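Udp-n-acetylglucosamine pyrophosphorylase (Trypanosoma brucei, PDB 4BQH) probably catalyses the formation of UDP-N-acetylglucosamine and diphosphate from UTP and N-acetylglucosamine 1-phosphate, the last step in making this nucleotide sugar. Local coordinates at residues F82-V88 with I425-D429; V305-K311 with N353-S359. All coordinates share one frame; numbering follows the deposited sequence.

Contacts 1 and 2 lie next to each other in one mixed beta sheet, their centres about 9 Å apart. Strand 423-427 pairs in parallel with strand 83-84 in contact 1 and with strand 304-309, which in turn meets strand 355-357 antiparallel in contact 2, where it also touches the start of 359-363. Along the chain both segments of contact 2 fall between those of contact 1, so 82-88 is brought beside a strand more than 330 residues later. Gln427 OE1 and Thr308 OG1, 2.7 Å apart, probably share a hydrogen bond between the contacts. Together they build the end of the sheet that runs 83-84, 423-427, 304-309 and on to 355-357 and 359-363 in this GT-A-type nucleotidyltransferase.

Contact 1 (F82-V88 with I425-D429); sequences FFDISSV and IMQVD
The Phe82 ring leans obliquely over strand 425-427, its CE1 lying 3.6 Å from Gln427 CB, while Ile425 CG2 meets the ring nearer its root. The Phe83 ring, by contrast, carries Ile85 CG2 over one face, offset toward the rim, and takes Met426 alongside: Phe83 CD2 is 3.9 Å from Met426 CG, and the sulfur makes an oblique Met-aromatic contact. With CG anti to the backbone N in both (Phe83 chi1 -172°, Met426 chi1 -174°), these two side chains run the same way on one face of the sheet. Asp84 and Gln427 do likewise on the other, with carboxylate and amide planes nearly perpendicular (88°). Water 1 links them, donating to Asp84 OD2 and accepting from Gln427 NE2. Asp84 OD1 takes two bonds, from Ser86 N in an Asx turn and, on its syn lone pair, from Ser86 OG at 2.6 Å, which should hold the carboxylate's rotation. The parallel ladder rests on Gln427 N to Phe83 O and Ile85 N to Gln427 O, each 2.8 Å; Phe83 N to Ile425 O is weak. Past Gln427 water 2 takes over, donating to Ile85 O and accepting from Asp429 N, although the chains stay close. Asp429 OD2 lies 3.3 Å from Ser86 O, both acceptors and so not bonded; its partner is Arg91, in a salt bridge. Gln427 is fixed at its far end by Thr308 and the backbone of Asn353. Strand 304-309 flanks 425-427 through backbone bonds of Met426 with Val306 and Thr308 and of Val428 with Thr308, whereas helices 95-110 and 291-300 both cover the Phe83-Met426 face, and strand 83-84 continues the sheet beyond 423-427.

Contact 2 (V305-K311 with N353-S359); sequences VVKTCPK and NCANISS
Strands 305-309 and 355-357 run antiparallel but splayed, at 120° between their directions, joined by Cys309 N to Ala355 O (3.1 Å) and Ala355 N to Cys309 O (2.8 Å). After the corner at Ser358 the chain returns to the same strand, where Lys307 N donates almost straight (175°) to Ser359 O. On one face, Ile357 CG2 packs 3.7 Å from Cys309 SG; its CG1, held between the backbone N and the carbonyl carbon (chi1 63°), presses on Lys307 O. The Lys307 chain stretches past Ser359 OG, and its NZ pairs with Glu433 and Asp290, while water 5 joins NZ to Ser359 OG. On the opposite face, Thr308 OG1 is hydrogen-bonded to Gln427 OE1 of the neighbouring strand, with Cys354 CB packed alongside at 3.7 Å from OG1. Beyond the strand end, Asn353 OD1 accepts from Lys311 N at 3.0 Å, the donor lying above the amide plane, and water 6 ties OD1 to Lys311 O. Asn356 OD1 closes an Asx turn with Ser358 N, shaping the corner. Water 4 accepts from Ser359 N beside it. The corner leads into 359-363, antiparallel to 304-309 and 275-280, consistent with the mixed central sheet of GT-A-type nucleotidyltransferases.

Contact 1 (F82-V88 with I425-D429)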
ATOM      1  N   PHE A  82      11.000 -17.904  -8.509  1.00 17.74           N
ATOM      2  CA  PHE A  82       9.957 -17.239  -7.725  1.00 15.80           C
ATOM      3  C   PHE A  82       8.596 -17.727  -8.202  1.00 14.39           C
ATOM      4  O   PHE A  82       8.479 -18.231  -9.317  1.00 14.03           O
ATOM      5  CB  PHE A  82      10.078 -15.719  -7.883  1.00 15.11           C
ATOM      6  CG  PHE A  82      10.197 -15.256  -9.311  1.00 14.78           C
ATOM      7  CD1 PHE A  82       9.057 -14.962 -10.070  1.00 14.95           C
ATOM      8  CD2 PHE A  82      11.452 -15.104  -9.906  1.00 15.07           C
ATOM      9  CE1 PHE A  82       9.174 -14.518 -11.395  1.00 15.07           C
ATOM     10  CE2 PHE A  82      11.574 -14.674 -11.218  1.00 15.30           C
ATOM     11  CZ  PHE A  82      10.442 -14.375 -11.961  1.00 16.03           C
ATOM     12  N   PHE A  83       7.569 -17.554  -7.375  1.00 13.25           N
ATOM     13  CA  PHE A  83       6.212 -17.977  -7.717  1.00 12.06           C
ATOM     14  C   PHE A  83       5.690 -16.994  -8.771  1.00 12.54           C
ATOM     15  O   PHE A  83       5.600 -15.779  -8.504  1.00 11.98           O
ATOM     16  CB  PHE A  83       5.375 -17.920  -6.435  1.00 12.40           C
ATOM     17  CG  PHE A  83       3.983 -18.502  -6.540  1.00 12.14           C
ATOM     18  CD1 PHE A  83       3.695 -19.584  -7.377  1.00 12.87           C
ATOM     19  CD2 PHE A  83       2.972 -17.976  -5.749  1.00 12.73           C
ATOM     20  CE1 PHE A  83       2.401 -20.115  -7.430  1.00 12.36           C
ATOM     21  CE2 PHE A  83       1.685 -18.497  -5.789  1.00 13.33           C
ATOM     22  CZ  PHE A  83       1.402 -19.563  -6.638  1.00 12.26           C
ATOM     23  N   ASP A  84       5.388 -17.514  -9.960  1.00 11.25           N
ATOM     24  CA  ASP A  84       4.975 -16.678 -11.074  1.00 12.26           C
ATOM     25  C   ASP A  84       3.552 -17.047 -11.507  1.00 11.92           C
ATOM     26  O   ASP A  84       3.322 -18.085 -12.097  1.00 12.76           O
ATOM     27  CB  ASP A  84       5.983 -16.790 -12.220  1.00 12.71           C
ATOM     28  CG  ASP A  84       5.773 -15.740 -13.315  1.00 12.70           C
ATOM     29  OD1 ASP A  84       4.658 -15.207 -13.447  1.00 12.74           O
ATOM     30  OD2 ASP A  84       6.755 -15.438 -14.026  1.00 14.05           O
ATOM     31  N   ILE A  85       2.606 -16.172 -11.199  1.00 11.78           N
ATOM     32  CA  ILE A  85       1.223 -16.364 -11.610  1.00 12.24           C
ATOM     33  C   ILE A  85       0.759 -15.223 -12.538  1.00 12.07           C
ATOM     34  O   ILE A  85      -0.400 -14.839 -12.541  1.00 12.92           O
ATOM     35  CB  ILE A  85       0.319 -16.584 -10.379  1.00 13.02           C
ATOM     36  CG1 ILE A  85       0.454 -15.436  -9.377  1.00 13.45           C
ATOM     37  CG2 ILE A  85       0.693 -17.895  -9.701  1.00 12.92           C
ATOM     38  CD1 ILE A  85      -0.478 -15.527  -8.182  1.00 14.81           C
ATOM     39  N   SER A  86       1.678 -14.754 -13.380  1.00 11.77           N
ATOM     40  CA  SER A  86       1.519 -13.477 -14.087  1.00 12.74           C
ATOM     41  C   SER A  86       0.724 -13.561 -15.392  1.00 14.11           C
ATOM     42  O   SER A  86       0.529 -12.547 -16.047  1.00 14.48           O
ATOM     43  CB  SER A  86       2.877 -12.787 -14.311  1.00 12.94           C
ATOM     44  OG  SER A  86       3.699 -13.554 -15.186  1.00 13.66           O
ATOM     45  N   SER A  87       0.224 -14.748 -15.738  1.00 15.83           N
ATOM     46  CA  SER A  87      -0.714 -14.858 -16.883  1.00 17.98           C
ATOM     47  C   SER A  87      -1.737 -15.982 -16.704  1.00 19.27           C
ATOM     48  O   SER A  87      -1.555 -16.863 -15.867  1.00 17.70           O
ATOM     49  CB  SER A  87       0.052 -15.046 -18.187  1.00 18.65           C
ATOM     50  OG  SER A  87       0.778 -16.256 -18.144  1.00 21.56           O
ATOM     51  N   VAL A  88      -2.807 -15.941 -17.509  1.00 20.71           N
ATOM     52  CA  VAL A  88      -3.819 -17.012 -17.517  1.00 23.67           C
ATOM     53  C   VAL A  88      -3.169 -18.396 -17.614  1.00 23.60           C
ATOM     54  O   VAL A  88      -3.496 -19.296 -16.832  1.00 24.49           O
ATOM     55  CB  VAL A  88      -4.871 -16.823 -18.647  1.00 24.85           C
ATOM     56  CG1 VAL A  88      -5.755 -18.058 -18.765  1.00 28.12           C
ATOM     57  CG2 VAL A  88      -5.737 -15.600 -18.375  1.00 26.61           C
ATOM     58  N   ILE A 425       9.360 -13.484  -3.686  1.00  9.01           N
ATOM     59  CA  ILE A 425       8.730 -12.678  -4.738  1.00  8.95           C
ATOM     60  C   ILE A 425       7.534 -13.452  -5.270  1.00  9.40           C
ATOM     61  O   ILE A 425       7.633 -14.676  -5.518  1.00  9.25           O
ATOM     62  CB  ILE A 425       9.710 -12.475  -5.902  1.00  9.37           C
ATOM     63  CG1 ILE A 425      10.809 -11.483  -5.474  1.00  9.82           C
ATOM     64  CG2 ILE A 425       8.961 -11.983  -7.159  1.00  9.52           C
ATOM     65  CD1 ILE A 425      12.014 -11.429  -6.407  1.00 10.21           C
ATOM     66  N   MET A 426       6.417 -12.749  -5.471  1.00  9.52           N
ATOM     67  CA  MET A 426       5.257 -13.317  -6.168  1.00 10.48           C
ATOM     68  C   MET A 426       5.001 -12.432  -7.401  1.00 10.12           C
ATOM     69  O   MET A 426       4.624 -11.280  -7.265  1.00  9.95           O
ATOM     70  CB  MET A 426       4.029 -13.383  -5.245  1.00 11.91           C
ATOM     71  CG  MET A 426       2.832 -14.099  -5.873  1.00 14.46           C
ATOM     72  SD  MET A 426       1.559 -14.419  -4.616  1.00 20.88           S
ATOM     73  CE  MET A 426       0.838 -12.854  -4.465  1.00 17.80           C
ATOM     74  N   GLN A 427       5.283 -12.973  -8.580  1.00 10.13           N
ATOM     75  CA  GLN A 427       5.124 -12.226  -9.832  1.00 10.13           C
ATOM     76  C   GLN A 427       3.665 -12.393 -10.269  1.00  9.96           C
ATOM     77  O   GLN A 427       3.223 -13.506 -10.489  1.00 10.13           O
ATOM     78  CB  GLN A 427       6.090 -12.749 -10.900  1.00 10.70           C
ATOM     79  CG  GLN A 427       6.012 -12.010 -12.248  1.00 11.52           C
ATOM     80  CD  GLN A 427       7.105 -10.961 -12.434  1.00 12.43           C
ATOM     81  OE1 GLN A 427       7.307 -10.090 -11.580  1.00 13.21           O
ATOM     82  NE2 GLN A 427       7.810 -11.039 -13.565  1.00 12.24           N
ATOM     83  N   VAL A 428       2.946 -11.279 -10.382  1.00  9.75           N
ATOM     84  CA  VAL A 428       1.503 -11.286 -10.636  1.00  9.97           C
ATOM     85  C   VAL A 428       1.177 -10.569 -11.954  1.00 10.10           C
ATOM     86  O   VAL A 428       2.019  -9.892 -12.534  1.00  9.38           O
ATOM     87  CB  VAL A 428       0.679 -10.665  -9.468  1.00 10.44           C
ATOM     88  CG1 VAL A 428       0.879 -11.450  -8.179  1.00 10.58           C
ATOM     89  CG2 VAL A 428       1.014  -9.178  -9.256  1.00 10.76           C
ATOM     90  N   ASP A 429      -0.073 -10.734 -12.377  1.00 11.08           N
ATOM     91  CA  ASP A 429      -0.619 -10.185 -13.594  1.00 12.53           C
ATOM     92  C   ASP A 429      -0.972  -8.704 -13.380  1.00 11.76           C
ATOM     93  O   ASP A 429      -1.926  -8.397 -12.671  1.00 11.33           O
ATOM     94  CB  ASP A 429      -1.879 -11.024 -13.901  1.00 14.77           C
ATOM     95  CG  ASP A 429      -2.343 -10.915 -15.329  1.00 17.57           C
ATOM     96  OD1 ASP A 429      -2.339  -9.782 -15.873  1.00 18.51           O
ATOM     97  OD2 ASP A 429      -2.753 -11.989 -15.883  1.00 19.55           O
TER
HETATM   98  O   HOH W   1       7.473 -13.205 -15.544  1.00 14.81           O
HETATM   99  O   HOH W   2      -1.777 -12.735 -10.967  1.00 16.41           O
HETATM  100  O   HOH W   3      -3.218 -13.502 -18.986  1.00 40.20           O

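Contact 2 (V305-K311 with N353-S359)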
ATOM      1  N   VAL A 305       7.071 -10.929   1.708  1.00  7.35           N
ATOM      2  CA  VAL A 305       6.752 -11.306   0.333  1.00  7.65           C
ATOM      3  C   VAL A 305       6.425 -10.025  -0.412  1.00  7.74           C
ATOM      4  O   VAL A 305       5.669  -9.192   0.104  1.00  8.47           O
ATOM      5  CB  VAL A 305       5.538 -12.259   0.235  1.00  7.57           C
ATOM      6  CG1 VAL A 305       5.377 -12.732  -1.195  1.00  7.42           C
ATOM      7  CG2 VAL A 305       5.736 -13.478   1.139  1.00  7.40           C
ATOM      8  N   VAL A 306       7.032  -9.848  -1.593  1.00  7.79           N
ATOM      9  CA  VAL A 306       6.696  -8.704  -2.439  1.00  8.31           C
ATOM     10  C   VAL A 306       5.948  -9.171  -3.676  1.00  8.18           C
ATOM     11  O   VAL A 306       6.245 -10.253  -4.265  1.00  8.23           O
ATOM     12  CB  VAL A 306       7.936  -7.876  -2.859  1.00  8.14           C
ATOM     13  CG1 VAL A 306       8.655  -7.357  -1.603  1.00  8.63           C
ATOM     14  CG2 VAL A 306       8.886  -8.712  -3.713  1.00  8.65           C
ATOM     15  N   LYS A 307       4.963  -8.370  -4.074  1.00  8.42           N
ATOM     16  CA  LYS A 307       4.362  -8.594  -5.388  1.00  9.16           C
ATOM     17  C   LYS A 307       5.067  -7.756  -6.435  1.00  9.52           C
ATOM     18  O   LYS A 307       5.384  -6.590  -6.205  1.00  9.85           O
ATOM     19  CB  LYS A 307       2.881  -8.215  -5.397  1.00  9.79           C
ATOM     20  CG  LYS A 307       1.999  -9.334  -4.888  1.00 10.73           C
ATOM     21  CD  LYS A 307       0.543  -8.895  -5.045  1.00 10.82           C
ATOM     22  CE  LYS A 307      -0.384 -10.010  -4.602  1.00 11.80           C
ATOM     23  NZ  LYS A 307      -1.792  -9.510  -4.478  1.00 11.69           N
ATOM     24  N   THR A 308       5.277  -8.349  -7.597  1.00  8.98           N
ATOM     25  CA  THR A 308       6.000  -7.686  -8.692  1.00  9.65           C
ATOM     26  C   THR A 308       5.285  -8.019  -9.987  1.00  9.88           C
ATOM     27  O   THR A 308       4.510  -8.975 -10.031  1.00  9.45           O
ATOM     28  CB  THR A 308       7.448  -8.189  -8.784  1.00  9.84           C
ATOM     29  OG1 THR A 308       7.456  -9.619  -8.930  1.00 10.96           O
ATOM     30  CG2 THR A 308       8.201  -7.828  -7.494  1.00  9.60           C
ATOM     31  N   CYS A 309       5.547  -7.239 -11.030  1.00 10.72           N
ATOM     32  CA  CYS A 309       4.967  -7.485 -12.355  1.00 11.02           C
ATOM     33  C   CYS A 309       6.084  -7.442 -13.412  1.00 10.86           C
ATOM     34  O   CYS A 309       7.058  -6.708 -13.237  1.00 10.01           O
ATOM     35  CB  CYS A 309       3.946  -6.374 -12.678  1.00 12.55           C
ATOM     36  SG  CYS A 309       2.503  -6.446 -11.588  1.00 15.94           S
ATOM     37  N   PRO A 310       5.929  -8.182 -14.525  1.00 10.88           N
ATOM     38  CA  PRO A 310       6.860  -7.973 -15.635  1.00 11.20           C
ATOM     39  C   PRO A 310       6.859  -6.493 -16.084  1.00 11.58           C
ATOM     40  O   PRO A 310       5.817  -5.823 -16.025  1.00 11.61           O
ATOM     41  CB  PRO A 310       6.296  -8.856 -16.767  1.00 11.46           C
ATOM     42  CG  PRO A 310       5.278  -9.754 -16.134  1.00 11.77           C
ATOM     43  CD  PRO A 310       4.837  -9.123 -14.854  1.00 11.32           C
ATOM     44  N   LYS A 311       7.996  -5.979 -16.532  1.00 11.77           N
ATOM     45  CA  LYS A 311       8.037  -4.617 -17.079  1.00 13.37           C
ATOM     46  C   LYS A 311       7.232  -4.537 -18.375  1.00 14.30           C
ATOM     47  O   LYS A 311       7.170  -5.506 -19.120  1.00 14.04           O
ATOM     48  CB  LYS A 311       9.475  -4.141 -17.340  1.00 13.91           C
ATOM     49  CG  LYS A 311      10.341  -4.135 -16.079  1.00 15.10           C
ATOM     50  CD  LYS A 311      11.220  -2.902 -15.967  1.00 16.66           C
ATOM     51  CE  LYS A 311      11.937  -2.533 -17.251  1.00 17.77           C
ATOM     52  NZ  LYS A 311      12.804  -1.329 -17.148  1.00 18.49           N
ATOM     53  N   ASN A 353      13.192  -8.336 -14.516  1.00 11.33           N
ATOM     54  CA  ASN A 353      11.803  -8.292 -14.970  1.00 10.74           C
ATOM     55  C   ASN A 353      10.797  -8.387 -13.819  1.00 10.43           C
ATOM     56  O   ASN A 353       9.645  -8.747 -14.020  1.00  9.86           O
ATOM     57  CB  ASN A 353      11.569  -9.435 -15.980  1.00 11.31           C
ATOM     58  CG  ASN A 353      10.357  -9.187 -16.866  1.00 11.50           C
ATOM     59  OD1 ASN A 353      10.058  -8.042 -17.225  1.00 11.99           O
ATOM     60  ND2 ASN A 353       9.688 -10.265 -17.258  1.00 12.11           N
ATOM     61  N   CYS A 354      11.235  -8.061 -12.603  1.00  9.82           N
ATOM     62  CA  CYS A 354      10.294  -8.047 -11.456  1.00 10.40           C
ATOM     63  C   CYS A 354      10.130  -6.612 -10.999  1.00 10.26           C
ATOM     64  O   CYS A 354      10.868  -6.144 -10.133  1.00 10.18           O
ATOM     65  CB  CYS A 354      10.800  -8.933 -10.313  1.00 11.09           C
ATOM     66  SG  CYS A 354      10.865 -10.687 -10.764  1.00 13.79           S
ATOM     67  N   ALA A 355       9.196  -5.903 -11.624  1.00 10.21           N
ATOM     68  CA  ALA A 355       8.956  -4.485 -11.284  1.00 10.10           C
ATOM     69  C   ALA A 355       8.191  -4.308  -9.969  1.00  9.80           C
ATOM     70  O   ALA A 355       7.217  -5.016  -9.685  1.00  9.54           O
ATOM     71  CB  ALA A 355       8.213  -3.794 -12.428  1.00 10.29           C
ATOM     72  N   ASN A 356       8.646  -3.336  -9.180  1.00 10.00           N
ATOM     73  CA  ASN A 356       8.072  -3.023  -7.895  1.00 10.60           C
ATOM     74  C   ASN A 356       6.710  -2.326  -8.030  1.00 11.16           C
ATOM     75  O   ASN A 356       6.644  -1.213  -8.530  1.00 11.98           O
ATOM     76  CB  ASN A 356       9.063  -2.131  -7.126  1.00 11.13           C
ATOM     77  CG  ASN A 356       8.544  -1.749  -5.759  1.00 11.01           C
ATOM     78  OD1 ASN A 356       7.780  -2.499  -5.146  1.00 11.70           O
ATOM     79  ND2 ASN A 356       8.945  -0.581  -5.277  1.00 11.51           N
ATOM     80  N   ILE A 357       5.633  -2.971  -7.567  1.00 11.85           N
ATOM     81  CA  ILE A 357       4.306  -2.327  -7.566  1.00 12.17           C
ATOM     82  C   ILE A 357       3.870  -1.891  -6.143  1.00 12.25           C
ATOM     83  O   ILE A 357       2.696  -1.583  -5.896  1.00 12.58           O
ATOM     84  CB  ILE A 357       3.224  -3.179  -8.277  1.00 12.76           C
ATOM     85  CG1 ILE A 357       3.001  -4.524  -7.569  1.00 13.01           C
ATOM     86  CG2 ILE A 357       3.608  -3.401  -9.749  1.00 13.02           C
ATOM     87  CD1 ILE A 357       1.622  -5.111  -7.819  1.00 13.95           C
ATOM     88  N   SER A 358       4.831  -1.831  -5.227  1.00 11.77           N
ATOM     89  CA  SER A 358       4.612  -1.363  -3.850  1.00 12.14           C
ATOM     90  C   SER A 358       3.454  -2.103  -3.186  1.00 11.43           C
ATOM     91  O   SER A 358       2.549  -1.492  -2.606  1.00 11.72           O
ATOM     92  CB  SER A 358       4.407   0.159  -3.785  1.00 14.46           C
ATOM     93  OG  SER A 358       5.461   0.775  -4.483  1.00 16.79           O
ATOM     94  N   SER A 359       3.495  -3.425  -3.275  1.00 10.41           N
ATOM     95  CA  SER A 359       2.506  -4.258  -2.630  1.00 10.67           C
ATOM     96  C   SER A 359       3.277  -5.342  -1.866  1.00 10.77           C
ATOM     97  O   SER A 359       3.939  -6.178  -2.487  1.00 10.23           O
ATOM     98  CB  SER A 359       1.605  -4.888  -3.681  1.00 11.17           C
ATOM     99  OG  SER A 359       0.666  -5.740  -3.053  1.00 12.56           O
TER
HETATM  100  O   HOH W   4       6.047  -4.755  -4.283  1.00 15.62           O
HETATM  101  O   HOH W   5      -2.038  -7.067  -3.253  1.00 20.98           O
HETATM  102  O   HOH W   6       8.880  -7.519 -19.573  1.00 21.65           O